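Esterase LipW (Mycobacterium marinum, PDB 3QH4) probably hydrolyses ester bonds as a serine hydrolase of the alpha/beta hydrolase fold, with a strict choice of substrates. Local coordinates at residues R20-A25 with S292-W297; D104-L109 with T299-F304; G168-A173 with L221-Y226; V89-G94 with H137-V142; T250-G255 with D266-L271. One frame throughout, in Å; residues are numbered along the deposited sequence.

Contact 1: R20-A25 with S292-W297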
# COMPACT_ATOMS: atom_id res chain seq x y z
N ARG A 20 -19.65 7.92 -5.91
CA ARG A 20 -20.20 9.09 -5.24
C ARG A 20 -21.17 8.72 -4.12
O ARG A 20 -21.24 9.42 -3.12
CB ARG A 20 -20.94 9.97 -6.25
CG ARG A 20 -21.16 11.41 -5.78
CD ARG A 20 -22.05 12.15 -6.79
NE ARG A 20 -21.46 12.07 -8.11
CZ ARG A 20 -22.14 12.03 -9.26
NH1 ARG A 20 -23.48 12.09 -9.26
NH2 ARG A 20 -21.48 11.97 -10.42
N ALA A 21 -21.93 7.63 -4.30
CA ALA A 21 -22.91 7.22 -3.31
C ALA A 21 -22.30 6.79 -1.99
O ALA A 21 -22.97 6.87 -0.95
CB ALA A 21 -23.79 6.08 -3.89
N VAL A 22 -21.04 6.35 -2.01
CA VAL A 22 -20.34 5.87 -0.79
C VAL A 22 -19.21 6.78 -0.30
O VAL A 22 -18.78 6.68 0.86
CB VAL A 22 -19.80 4.39 -0.91
CG1 VAL A 22 -20.96 3.38 -1.03
CG2 VAL A 22 -18.80 4.22 -2.07
N ALA A 23 -18.75 7.67 -1.18
CA ALA A 23 -17.66 8.58 -0.82
C ALA A 23 -18.24 9.90 -0.31
O ALA A 23 -18.12 10.93 -0.97
CB ALA A 23 -16.75 8.80 -2.03
N THR A 24 -18.89 9.84 0.86
CA THR A 24 -19.73 10.96 1.32
C THR A 24 -19.12 11.80 2.42
O THR A 24 -19.72 12.80 2.87
CB THR A 24 -21.06 10.41 1.82
OG1 THR A 24 -20.78 9.44 2.83
CG2 THR A 24 -21.82 9.75 0.67
N ALA A 25 -17.91 11.44 2.85
CA ALA A 25 -17.27 12.18 3.95
C ALA A 25 -15.78 12.32 3.77
O ALA A 25 -15.10 11.41 3.29
CB ALA A 25 -17.57 11.53 5.31
N SER A 292 -11.27 0.01 -2.09
CA SER A 292 -11.75 -0.34 -0.74
C SER A 292 -13.20 0.05 -0.53
O SER A 292 -13.98 -0.72 0.09
CB SER A 292 -10.86 0.35 0.31
OG SER A 292 -9.53 -0.14 0.21
N LEU A 293 -13.58 1.23 -1.02
CA LEU A 293 -14.95 1.73 -0.91
C LEU A 293 -15.95 0.88 -1.68
O LEU A 293 -17.07 0.66 -1.20
CB LEU A 293 -15.06 3.20 -1.37
CG LEU A 293 -14.35 4.24 -0.47
CD1 LEU A 293 -14.03 5.53 -1.25
CD2 LEU A 293 -15.17 4.57 0.79
N LEU A 294 -15.54 0.40 -2.86
CA LEU A 294 -16.44 -0.33 -3.75
C LEU A 294 -15.70 -1.47 -4.44
O LEU A 294 -15.42 -1.39 -5.62
CB LEU A 294 -16.99 0.61 -4.83
CG LEU A 294 -18.27 1.39 -4.67
CD1 LEU A 294 -18.74 1.96 -6.02
CD2 LEU A 294 -19.39 0.53 -4.02
N PRO A 295 -15.38 -2.55 -3.70
CA PRO A 295 -14.51 -3.54 -4.34
C PRO A 295 -15.17 -4.31 -5.49
O PRO A 295 -14.46 -4.89 -6.33
CB PRO A 295 -14.13 -4.50 -3.20
CG PRO A 295 -15.00 -4.17 -2.07
CD PRO A 295 -15.58 -2.79 -2.26
N GLU A 296 -16.50 -4.28 -5.58
CA GLU A 296 -17.17 -4.98 -6.69
C GLU A 296 -17.37 -4.11 -7.95
O GLU A 296 -17.82 -4.58 -8.98
CB GLU A 296 -18.53 -5.54 -6.25
CG GLU A 296 -18.61 -6.05 -4.85
CD GLU A 296 -17.63 -7.15 -4.52
OE1 GLU A 296 -17.15 -7.85 -5.44
OE2 GLU A 296 -17.35 -7.31 -3.31
N TRP A 297 -17.05 -2.83 -7.84
CA TRP A 297 -17.25 -1.93 -8.94
C TRP A 297 -16.36 -2.34 -10.10
O TRP A 297 -15.26 -2.80 -9.90
CB TRP A 297 -16.88 -0.52 -8.44
CG TRP A 297 -16.97 0.62 -9.42
CD1 TRP A 297 -17.89 0.80 -10.42
CD2 TRP A 297 -16.18 1.80 -9.39
NE1 TRP A 297 -17.65 1.98 -11.08
CE2 TRP A 297 -16.61 2.62 -10.45
CE3 TRP A 297 -15.07 2.22 -8.61
CZ2 TRP A 297 -16.01 3.85 -10.75
CZ3 TRP A 297 -14.48 3.43 -8.89
CH2 TRP A 297 -14.96 4.24 -9.97

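Contact 2: D104-L109 with T299-F304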
# COMPACT_ATOMS: atom_id res chain seq x y z
N ASP A 104 -6.48 -4.22 4.42
CA ASP A 104 -6.36 -4.49 2.99
C ASP A 104 -6.44 -5.99 2.73
O ASP A 104 -5.83 -6.51 1.78
CB ASP A 104 -5.02 -3.95 2.47
CG ASP A 104 -5.03 -2.43 2.30
OD1 ASP A 104 -6.11 -1.81 2.40
OD2 ASP A 104 -3.95 -1.90 1.98
N HIS A 105 -7.18 -6.69 3.58
CA HIS A 105 -7.36 -8.16 3.40
C HIS A 105 -7.91 -8.49 1.99
O HIS A 105 -7.41 -9.40 1.34
CB HIS A 105 -8.27 -8.66 4.51
CG HIS A 105 -8.51 -10.14 4.54
ND1 HIS A 105 -7.54 -11.06 4.89
CD2 HIS A 105 -9.65 -10.85 4.34
CE1 HIS A 105 -8.06 -12.27 4.86
NE2 HIS A 105 -9.34 -12.18 4.54
N ARG A 106 -8.91 -7.74 1.52
CA ARG A 106 -9.48 -8.00 0.20
C ARG A 106 -8.40 -7.86 -0.88
O ARG A 106 -8.27 -8.71 -1.75
CB ARG A 106 -10.66 -7.07 -0.09
CG ARG A 106 -11.31 -7.31 -1.47
CD ARG A 106 -11.92 -8.71 -1.62
NE ARG A 106 -12.67 -8.83 -2.88
CZ ARG A 106 -13.93 -8.44 -3.06
NH1 ARG A 106 -14.62 -7.85 -2.06
NH2 ARG A 106 -14.50 -8.61 -4.26
N GLN A 107 -7.64 -6.76 -0.82
CA GLN A 107 -6.57 -6.54 -1.78
C GLN A 107 -5.59 -7.72 -1.81
O GLN A 107 -5.16 -8.15 -2.89
CB GLN A 107 -5.85 -5.21 -1.46
CG GLN A 107 -4.48 -4.93 -2.17
CD GLN A 107 -4.64 -4.58 -3.67
OE1 GLN A 107 -4.58 -3.40 -4.05
NE2 GLN A 107 -4.80 -5.59 -4.51
N CYS A 108 -5.24 -8.23 -0.63
CA CYS A 108 -4.27 -9.33 -0.52
C CYS A 108 -4.85 -10.59 -1.15
O CYS A 108 -4.13 -11.30 -1.87
CB CYS A 108 -3.86 -9.59 0.94
SG CYS A 108 -2.78 -8.26 1.58
N LEU A 109 -6.13 -10.86 -0.89
CA LEU A 109 -6.78 -12.05 -1.45
C LEU A 109 -6.77 -11.97 -2.97
O LEU A 109 -6.57 -12.98 -3.67
CB LEU A 109 -8.22 -12.19 -0.94
CG LEU A 109 -8.32 -12.54 0.55
CD1 LEU A 109 -9.76 -12.26 0.98
CD2 LEU A 109 -7.90 -14.00 0.86
N THR A 299 -14.58 -0.68 -12.03
CA THR A 299 -13.28 -0.01 -12.00
C THR A 299 -12.31 -0.65 -11.00
O THR A 299 -11.12 -0.84 -11.31
CB THR A 299 -13.44 1.52 -11.76
OG1 THR A 299 -14.13 2.08 -12.88
CG2 THR A 299 -12.09 2.19 -11.63
N SER A 300 -12.83 -0.98 -9.81
CA SER A 300 -12.06 -1.70 -8.81
C SER A 300 -11.64 -3.06 -9.33
O SER A 300 -10.51 -3.49 -9.13
CB SER A 300 -12.87 -1.85 -7.51
OG SER A 300 -13.26 -0.53 -7.08
N GLN A 301 -12.56 -3.74 -10.02
CA GLN A 301 -12.21 -5.04 -10.59
C GLN A 301 -11.15 -4.94 -11.66
O GLN A 301 -10.27 -5.80 -11.73
CB GLN A 301 -13.47 -5.75 -11.11
CG GLN A 301 -14.43 -6.17 -9.98
CD GLN A 301 -13.91 -7.41 -9.21
OE1 GLN A 301 -13.61 -8.44 -9.83
NE2 GLN A 301 -13.79 -7.29 -7.89
N ARG A 302 -11.22 -3.90 -12.48
CA ARG A 302 -10.17 -3.68 -13.48
C ARG A 302 -8.82 -3.43 -12.81
O ARG A 302 -7.79 -3.87 -13.32
CB ARG A 302 -10.54 -2.53 -14.43
CG ARG A 302 -11.60 -2.93 -15.48
CD ARG A 302 -11.69 -1.86 -16.60
NE ARG A 302 -12.41 -0.68 -16.13
CZ ARG A 302 -13.72 -0.49 -16.30
NH1 ARG A 302 -14.30 0.60 -15.81
NH2 ARG A 302 -14.46 -1.41 -16.93
N LEU A 303 -8.82 -2.69 -11.69
CA LEU A 303 -7.58 -2.53 -10.91
C LEU A 303 -7.02 -3.90 -10.47
O LEU A 303 -5.85 -4.19 -10.73
CB LEU A 303 -7.83 -1.62 -9.66
CG LEU A 303 -6.59 -1.63 -8.73
CD1 LEU A 303 -5.46 -0.80 -9.30
CD2 LEU A 303 -7.00 -1.13 -7.33
N PHE A 304 -7.86 -4.72 -9.82
CA PHE A 304 -7.42 -6.04 -9.34
C PHE A 304 -6.88 -6.89 -10.50
O PHE A 304 -5.88 -7.58 -10.36
CB PHE A 304 -8.54 -6.78 -8.61
CG PHE A 304 -9.06 -6.07 -7.35
CD1 PHE A 304 -8.21 -5.35 -6.51
CD2 PHE A 304 -10.40 -6.17 -7.01
CE1 PHE A 304 -8.71 -4.71 -5.36
CE2 PHE A 304 -10.92 -5.55 -5.87
CZ PHE A 304 -10.07 -4.83 -5.02
O HOH W 1 -13.21 -9.89 -6.62

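Contact 3: G168-A173 with L221-Y226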
# COMPACT_ATOMS: atom_id res chain seq x y z
N GLY A 168 1.26 2.34 2.82
CA GLY A 168 1.97 1.05 2.68
C GLY A 168 2.84 0.95 1.45
O GLY A 168 3.86 0.26 1.44
N ALA A 169 2.43 1.62 0.37
CA ALA A 169 3.27 1.65 -0.83
C ALA A 169 4.55 2.46 -0.61
O ALA A 169 5.56 2.15 -1.20
CB ALA A 169 2.46 2.14 -2.07
N THR A 170 4.49 3.43 0.29
CA THR A 170 5.69 4.20 0.68
C THR A 170 6.71 3.23 1.26
O THR A 170 7.91 3.28 0.91
CB THR A 170 5.34 5.27 1.75
OG1 THR A 170 4.12 5.94 1.38
CG2 THR A 170 6.46 6.30 1.83
N LEU A 171 6.23 2.36 2.14
CA LEU A 171 7.11 1.36 2.76
C LEU A 171 7.61 0.36 1.70
O LEU A 171 8.79 0.01 1.71
CB LEU A 171 6.38 0.63 3.87
CG LEU A 171 5.76 1.51 4.95
CD1 LEU A 171 4.90 0.63 5.91
CD2 LEU A 171 6.82 2.34 5.74
N ALA A 172 6.73 -0.10 0.80
CA ALA A 172 7.14 -1.01 -0.26
C ALA A 172 8.23 -0.38 -1.11
O ALA A 172 9.17 -1.05 -1.50
CB ALA A 172 5.94 -1.38 -1.14
N ALA A 173 8.10 0.91 -1.40
CA ALA A 173 9.11 1.61 -2.20
C ALA A 173 10.46 1.62 -1.43
O ALA A 173 11.56 1.54 -2.03
CB ALA A 173 8.65 3.03 -2.49
N LEU A 221 -1.18 16.54 7.54
CA LEU A 221 -1.16 15.98 8.91
C LEU A 221 -0.46 14.63 8.94
O LEU A 221 0.33 14.36 9.85
CB LEU A 221 -2.58 15.80 9.45
CG LEU A 221 -3.23 17.00 10.15
CD1 LEU A 221 -3.10 18.22 9.32
CD2 LEU A 221 -4.71 16.71 10.43
N MET A 222 -0.76 13.79 7.94
CA MET A 222 -0.16 12.46 7.82
C MET A 222 1.36 12.52 7.87
O MET A 222 1.99 11.79 8.64
CB MET A 222 -0.63 11.81 6.48
CG MET A 222 0.04 10.48 6.16
SD MET A 222 -0.33 10.02 4.46
CE MET A 222 0.60 11.25 3.53
N TRP A 223 1.96 13.39 7.05
CA TRP A 223 3.41 13.51 6.99
C TRP A 223 3.92 14.02 8.33
O TRP A 223 4.99 13.58 8.82
CB TRP A 223 3.87 14.41 5.83
CG TRP A 223 3.89 13.67 4.54
CD1 TRP A 223 3.07 13.85 3.45
CD2 TRP A 223 4.80 12.64 4.20
NE1 TRP A 223 3.42 12.95 2.46
CE2 TRP A 223 4.49 12.21 2.89
CE3 TRP A 223 5.88 12.03 4.88
CZ2 TRP A 223 5.21 11.19 2.24
CZ3 TRP A 223 6.60 11.01 4.23
CH2 TRP A 223 6.25 10.60 2.92
N ARG A 224 3.16 14.92 8.96
CA ARG A 224 3.63 15.43 10.27
C ARG A 224 3.67 14.33 11.33
O ARG A 224 4.67 14.23 12.08
CB ARG A 224 2.80 16.65 10.75
CG ARG A 224 3.15 17.92 9.96
CD ARG A 224 2.93 19.18 10.81
NE ARG A 224 1.55 19.35 11.21
CZ ARG A 224 0.61 19.90 10.46
NH1 ARG A 224 0.88 20.32 9.22
NH2 ARG A 224 -0.63 20.02 10.93
N HIS A 225 2.63 13.50 11.40
CA HIS A 225 2.59 12.42 12.42
C HIS A 225 3.72 11.41 12.19
O HIS A 225 4.32 10.93 13.15
CB HIS A 225 1.30 11.60 12.38
CG HIS A 225 0.05 12.39 12.58
ND1 HIS A 225 -0.08 13.38 13.53
CD2 HIS A 225 -1.14 12.31 11.95
CE1 HIS A 225 -1.29 13.90 13.45
NE2 HIS A 225 -1.96 13.26 12.50
N TYR A 226 3.95 11.09 10.92
CA TYR A 226 4.91 10.08 10.51
C TYR A 226 6.34 10.54 10.75
O TYR A 226 7.16 9.77 11.26
CB TYR A 226 4.74 9.81 9.02
CG TYR A 226 5.59 8.68 8.51
CD1 TYR A 226 5.58 7.44 9.14
CD2 TYR A 226 6.39 8.84 7.38
CE1 TYR A 226 6.35 6.38 8.68
CE2 TYR A 226 7.16 7.79 6.90
CZ TYR A 226 7.12 6.55 7.53
OH TYR A 226 7.87 5.52 7.02

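Contact 4: V89-G94 with H137-V142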
# COMPACT_ATOMS: atom_id res chain seq x y z
N VAL A 89 5.72 -9.31 -0.57
CA VAL A 89 5.63 -8.75 0.78
C VAL A 89 4.81 -7.49 0.65
O VAL A 89 5.19 -6.61 -0.11
CB VAL A 89 7.02 -8.43 1.37
CG1 VAL A 89 6.89 -7.63 2.66
CG2 VAL A 89 7.80 -9.76 1.57
N TYR A 90 3.67 -7.42 1.36
CA TYR A 90 2.67 -6.36 1.18
C TYR A 90 2.49 -5.52 2.44
O TYR A 90 2.47 -6.09 3.56
CB TYR A 90 1.30 -6.99 0.81
CG TYR A 90 0.22 -5.96 0.62
CD1 TYR A 90 -0.02 -5.42 -0.68
CD2 TYR A 90 -0.57 -5.53 1.69
CE1 TYR A 90 -1.03 -4.46 -0.85
CE2 TYR A 90 -1.58 -4.57 1.53
CZ TYR A 90 -1.79 -4.05 0.26
OH TYR A 90 -2.75 -3.09 0.07
N CYS A 91 2.36 -4.20 2.27
CA CYS A 91 2.10 -3.25 3.38
C CYS A 91 0.82 -2.48 3.12
O CYS A 91 0.67 -1.88 2.05
CB CYS A 91 3.26 -2.26 3.56
SG CYS A 91 4.72 -3.06 4.15
N HIS A 92 -0.11 -2.53 4.08
CA HIS A 92 -1.47 -1.95 3.94
C HIS A 92 -1.54 -0.40 3.99
O HIS A 92 -0.60 0.26 4.40
CB HIS A 92 -2.38 -2.53 5.03
CG HIS A 92 -2.01 -2.12 6.42
ND1 HIS A 92 -2.38 -0.90 6.95
CD2 HIS A 92 -1.33 -2.76 7.40
CE1 HIS A 92 -1.92 -0.79 8.19
NE2 HIS A 92 -1.29 -1.92 8.49
N ALA A 93 -2.68 0.12 3.58
CA ALA A 93 -2.99 1.55 3.58
C ALA A 93 -3.35 2.04 4.97
O ALA A 93 -3.59 1.23 5.88
CB ALA A 93 -4.17 1.80 2.62
N GLY A 94 -3.44 3.37 5.15
CA GLY A 94 -3.85 3.84 6.47
C GLY A 94 -3.08 5.06 6.90
O GLY A 94 -3.13 5.41 8.06
N HIS A 137 11.21 -0.36 9.48
CA HIS A 137 11.96 -1.42 10.15
C HIS A 137 11.17 -2.72 10.21
O HIS A 137 11.76 -3.79 10.01
CB HIS A 137 12.38 -1.02 11.55
CG HIS A 137 13.58 -0.14 11.59
ND1 HIS A 137 13.87 0.66 12.68
CD2 HIS A 137 14.57 0.07 10.70
CE1 HIS A 137 15.00 1.32 12.45
NE2 HIS A 137 15.45 0.97 11.26
N ASP A 138 9.88 -2.63 10.51
CA ASP A 138 9.02 -3.82 10.58
C ASP A 138 8.92 -4.48 9.21
O ASP A 138 9.02 -5.71 9.10
CB ASP A 138 7.61 -3.45 11.06
CG ASP A 138 7.59 -3.00 12.53
OD1 ASP A 138 8.62 -3.16 13.22
OD2 ASP A 138 6.54 -2.51 12.97
N ALA A 139 8.69 -3.68 8.17
CA ALA A 139 8.63 -4.26 6.81
C ALA A 139 9.93 -4.99 6.43
O ALA A 139 9.91 -6.06 5.81
CB ALA A 139 8.33 -3.16 5.78
N ILE A 140 11.06 -4.40 6.80
CA ILE A 140 12.37 -4.99 6.50
C ILE A 140 12.53 -6.30 7.24
O ILE A 140 13.01 -7.29 6.67
CB ILE A 140 13.53 -4.00 6.84
CG1 ILE A 140 13.53 -2.87 5.79
CG2 ILE A 140 14.89 -4.75 6.93
CD1 ILE A 140 14.41 -1.64 6.11
N GLU A 141 12.10 -6.31 8.49
CA GLU A 141 12.17 -7.50 9.32
C GLU A 141 11.37 -8.63 8.66
O GLU A 141 11.86 -9.78 8.58
CB GLU A 141 11.61 -7.18 10.71
CG GLU A 141 11.74 -8.31 11.72
CD GLU A 141 13.08 -8.34 12.46
OE1 GLU A 141 14.06 -7.66 12.05
OE2 GLU A 141 13.15 -9.06 13.48
N VAL A 142 10.17 -8.31 8.16
CA VAL A 142 9.34 -9.32 7.52
C VAL A 142 9.97 -9.80 6.23
O VAL A 142 10.05 -11.00 6.00
CB VAL A 142 7.88 -8.86 7.31
CG1 VAL A 142 7.07 -9.92 6.49
CG2 VAL A 142 7.23 -8.64 8.67

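Contact 5: T250-G255 with D266-L271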
# COMPACT_ATOMS: atom_id res chain seq x y z
N THR A 250 8.03 -1.89 -12.22
CA THR A 250 7.00 -1.26 -11.38
C THR A 250 5.63 -1.28 -12.06
O THR A 250 5.55 -1.11 -13.29
CB THR A 250 7.41 0.21 -11.12
OG1 THR A 250 8.65 0.21 -10.38
CG2 THR A 250 6.34 0.99 -10.30
N LEU A 251 4.58 -1.52 -11.25
CA LEU A 251 3.20 -1.16 -11.61
C LEU A 251 2.81 -0.08 -10.63
O LEU A 251 2.90 -0.29 -9.42
CB LEU A 251 2.23 -2.33 -11.50
CG LEU A 251 0.76 -1.91 -11.63
CD1 LEU A 251 0.41 -1.41 -13.07
CD2 LEU A 251 -0.15 -3.10 -11.25
N ILE A 252 2.37 1.06 -11.15
CA ILE A 252 1.94 2.15 -10.28
C ILE A 252 0.58 2.67 -10.75
O ILE A 252 0.39 2.97 -11.93
CB ILE A 252 3.06 3.25 -10.19
CG1 ILE A 252 2.63 4.39 -9.26
CG2 ILE A 252 3.43 3.82 -11.58
CD1 ILE A 252 3.80 5.42 -8.97
N THR A 253 -0.36 2.80 -9.81
CA THR A 253 -1.74 3.08 -10.17
C THR A 253 -2.30 4.18 -9.27
O THR A 253 -1.81 4.38 -8.15
CB THR A 253 -2.60 1.79 -10.00
OG1 THR A 253 -2.37 1.22 -8.70
CG2 THR A 253 -2.25 0.75 -11.07
N CYS A 254 -3.30 4.93 -9.76
CA CYS A 254 -3.95 5.93 -8.90
C CYS A 254 -5.24 6.40 -9.52
O CYS A 254 -5.34 6.46 -10.75
CB CYS A 254 -3.00 7.14 -8.75
SG CYS A 254 -3.42 8.17 -7.32
N GLY A 255 -6.24 6.71 -8.69
CA GLY A 255 -7.47 7.38 -9.18
C GLY A 255 -7.14 8.83 -9.50
O GLY A 255 -6.22 9.39 -8.93
N ASP A 266 4.60 12.26 -11.32
CA ASP A 266 6.00 12.71 -11.27
C ASP A 266 6.93 11.50 -11.09
O ASP A 266 7.95 11.36 -11.76
CB ASP A 266 6.21 13.70 -10.10
CG ASP A 266 5.48 15.06 -10.28
OD1 ASP A 266 5.13 15.46 -11.41
OD2 ASP A 266 5.28 15.76 -9.25
N TYR A 267 6.56 10.61 -10.16
CA TYR A 267 7.42 9.46 -9.82
C TYR A 267 7.49 8.51 -11.01
O TYR A 267 8.56 8.00 -11.36
CB TYR A 267 6.87 8.73 -8.60
CG TYR A 267 7.86 7.80 -7.90
CD1 TYR A 267 9.00 8.32 -7.26
CD2 TYR A 267 7.66 6.43 -7.87
CE1 TYR A 267 9.92 7.46 -6.61
CE2 TYR A 267 8.57 5.58 -7.24
CZ TYR A 267 9.68 6.11 -6.58
OH TYR A 267 10.56 5.26 -5.94
N ALA A 268 6.34 8.25 -11.63
CA ALA A 268 6.31 7.39 -12.81
C ALA A 268 7.21 7.93 -13.94
O ALA A 268 7.98 7.18 -14.57
CB ALA A 268 4.85 7.21 -13.30
N GLN A 269 7.16 9.25 -14.17
CA GLN A 269 7.96 9.80 -15.27
C GLN A 269 9.45 9.64 -14.92
O GLN A 269 10.25 9.30 -15.78
CB GLN A 269 7.60 11.27 -15.49
CG GLN A 269 8.60 12.01 -16.35
CD GLN A 269 8.47 11.67 -17.80
OE1 GLN A 269 9.22 10.79 -18.33
NE2 GLN A 269 7.55 12.34 -18.48
N ARG A 270 9.79 9.85 -13.65
CA ARG A 270 11.19 9.71 -13.24
C ARG A 270 11.66 8.26 -13.31
O ARG A 270 12.79 8.01 -13.72
CB ARG A 270 11.39 10.32 -11.85
CG ARG A 270 11.15 11.82 -11.90
CD ARG A 270 11.95 12.55 -10.81
NE ARG A 270 11.67 12.04 -9.47
CZ ARG A 270 12.59 11.55 -8.65
NH1 ARG A 270 12.22 11.14 -7.45
NH2 ARG A 270 13.88 11.48 -9.00
N LEU A 271 10.80 7.31 -12.93
CA LEU A 271 11.15 5.89 -13.08
C LEU A 271 11.45 5.58 -14.55
O LEU A 271 12.49 5.00 -14.88
CB LEU A 271 10.02 4.99 -12.58
CG LEU A 271 9.83 4.91 -11.05
CD1 LEU A 271 8.52 4.16 -10.75
CD2 LEU A 271 11.03 4.19 -10.38

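Contact 1: R20-A25 with S292-W297
V22 reaches across to L293 and L294 with a single methyl. Its CG2 lies 3.9 Å from CB of L293 and equally 3.9 Å from CG of L294, so it rests where the chain leaves helix 290-293. A chi1 of -66° sets CG2 between the backbone N and carbonyl carbon of V22, with CG1 beside the N. The side chains of V22 and L293 run past each other in opposite directions, while L294 is met at a slant. A23 adds a looser contact, its CB 4.3 Å from CD1 of L293. Behind this first shell, A23 is the centre of an inverse gamma turn, closed by a weak bond from T24 N to V22 O. On the other side, W297 N bonds to L294 O at 3.1 Å, closing a type I turn that ends at the N-cap of the next helix. L18 and L19 of helix 17-20 pack on L294 and L293, and C287 touches both A23 and L293. L293 comes close to the probable Ser-His-Asp triad but makes no contact with it. The N-terminal arm is joined by apolar contacts to the short helix and turn that follow the presumed catalytic histidine in an alpha/beta hydrolase.

Contact 2: D104-L109 with T299-F304
This is a helix-to-helix contact between 105-115 and 298-315, made by long polar side chains and one ring, with a water bridging R106 and Q301. The two helices lie on the same face of the central sheet of the alpha/beta hydrolase fold. R106 NH2 and Q301 NE2 both donate to the water, each at 3.0 Å. The two nitrogens themselves are 3.9 Å apart, donor beside donor, and the water oxygen lets them share a partner. It sits in the guanidinium plane, at the edge, and the amide of Q301 is turned 50° from that plane. R106 bends at chi2 (62°) and lies across Q301 at about a right angle. Its charge is matched twice, by E110 at NE and by E296 at NH2. Q301 is gripped as well: NE2 also bonds to P295 O, and OE1 accepts from NH2 of R114. Deeper in, Q107 NE2 stands 4.0 Å from CD1 of F304, with amide and ring planes 79° apart, but its polar partner is Q307 OE1. The F304 ring has S300 O 3.4 Å above one face, toward the rim, and Q301 NE2 in plane at its edge. Around the pair, helix 31-56 covers H105 and L109, strand 72-79 touches C108 and L109, and D291 at helix 290-293 packs against L303 and F304.

Contact 3: G168-A173 with L221-Y226
Helix 167-181, which starts at the probable nucleophile elbow containing G164, S166 and G168, is touched here by two aromatic side chains, Y226 and W223, from helix 216-227. The backbones stay well apart, the nearest CA atoms being those of T170 and W223 at 11.5 Å, and the rings span the distance. Y226 points at the other helix, and its OH ends 3.6 Å from CD2 of L171, which it approaches at a slant. With CG anti to the backbone N (chi1 -174°), the phenol is carried outward from its own helix to that methyl. W223 arrives beside it, CH2 of the indole lying 4.4 Å from CG2 of T170 at an oblique approach. T170 thus turns its methyl to the tryptophan, while its OG1 bonds to V196 O and, weakly, to S166 O. All four side chains are buried, and they meet by apolar surface and the phenol oxygen. F96, in the loop after strand 85-91, stacks on the Y226 ring and also touches T170, thus meeting both helices. V196 backs W223, and A169 and A172, on another side of helix 167-181, pack on L192 of strand 189-193.

Contact 4: V89-G94 with H137-V142
No ring takes part where C91 meets A139 and V89 meets V142; the flat groups of the strand end are the rings of H92 and Y90. At the edge of the H92 imidazole, ND1 donates to A93 O at 2.7 Å, nearly straight at 166°, with the acceptor in the ring plane. The bond reaches the carbonyl 33° off its own plane. Y124 stacks on the H92 ring, and its OH bonds to H92 O, so the ring is held by a face and by an edge. The phenol of Y90 points from the opposite face of the strand and its OH bonds to D104 OD2. The contact itself is small and apolar. SG of C91 lies 4.0 Å from CB of A139, its first torsion placing it beside the backbone N. One helix turn on, V89 CG1 and V142 CG1 meet methyl to methyl at 4.5 Å. The histidine followed by A93 and G94 recalls the oxyanion-hole loop of hormone-sensitive-lipase-like hydrolases, consistent with A93 touching S166, the probable nucleophile. Strand 85-91 runs between 118-122 and 160-165, bonded to both through its backbone. Helix 134-148 packs on it, running in roughly the opposite sense, with V142 resting on V120 and V122 of strand 118-122, while L171 and L175 of helix 167-181 flank C91, V89 and A139.

Contact 5: T250-G255 with D266-L271
I252 leaves its strand with CB aimed at helix 261-273, and both branches find a partner there. CG2, set between the backbone N and the carbonyl carbon, lies 4.1 Å from CB of A268. The other branch runs extended, CG1 anti to the backbone N (chi1 -179°) and chi2 at 172°, and carries CD1 to the rim of Y267. There it stands 4.1 Å from CD2, near the plane of the ring, so the methyl abuts the edge of the phenol. The two side chains meet at about a right angle. T278 and L280 of the neighbouring strand also lie against I252. Strand 250-255, helix 261-273 and strand 278-283 form a beta-alpha-beta unit of the alpha/beta hydrolase sheet. Within the two segments the strand and helix run nearly antiparallel, at 159°, with their axes 9.9 Å apart. Two residues back along the strand, T250 turns its CG2 to CD1 of L271 at 3.9 Å. OG1 is 4.0 Å from that same CD1, but its hydrogen bond goes to P248 O. L271 crosses T250 at roughly a right angle and touches T278 as well, while Y267 reaches back to L192 of strand 189-193. L251 and T253, alternating with these residues, point to the other face of the sheet, where they pack on helix 298-315.

Contacts 3, 4 and 5 are buried within the hydrolase fold, whereas contacts 1 and 2 are only partly buried. Contact 1 is apolar yet lies near the surface; contact 2 is the polar one, a guanidinium and an amide sharing a water, with a second amide beside a ring. They adjoin, since L294 O bonds to S300 OG. Contacts 4 and 5 each set a helix on a strand of the same sheet, by methyls, a thiol and a ring edge, while contact 2 belongs to the opposite face, where L303 packs on T253. Contact 3 bridges two helices through aromatic rings and meets contact 4 where L171 and G168 touch C91.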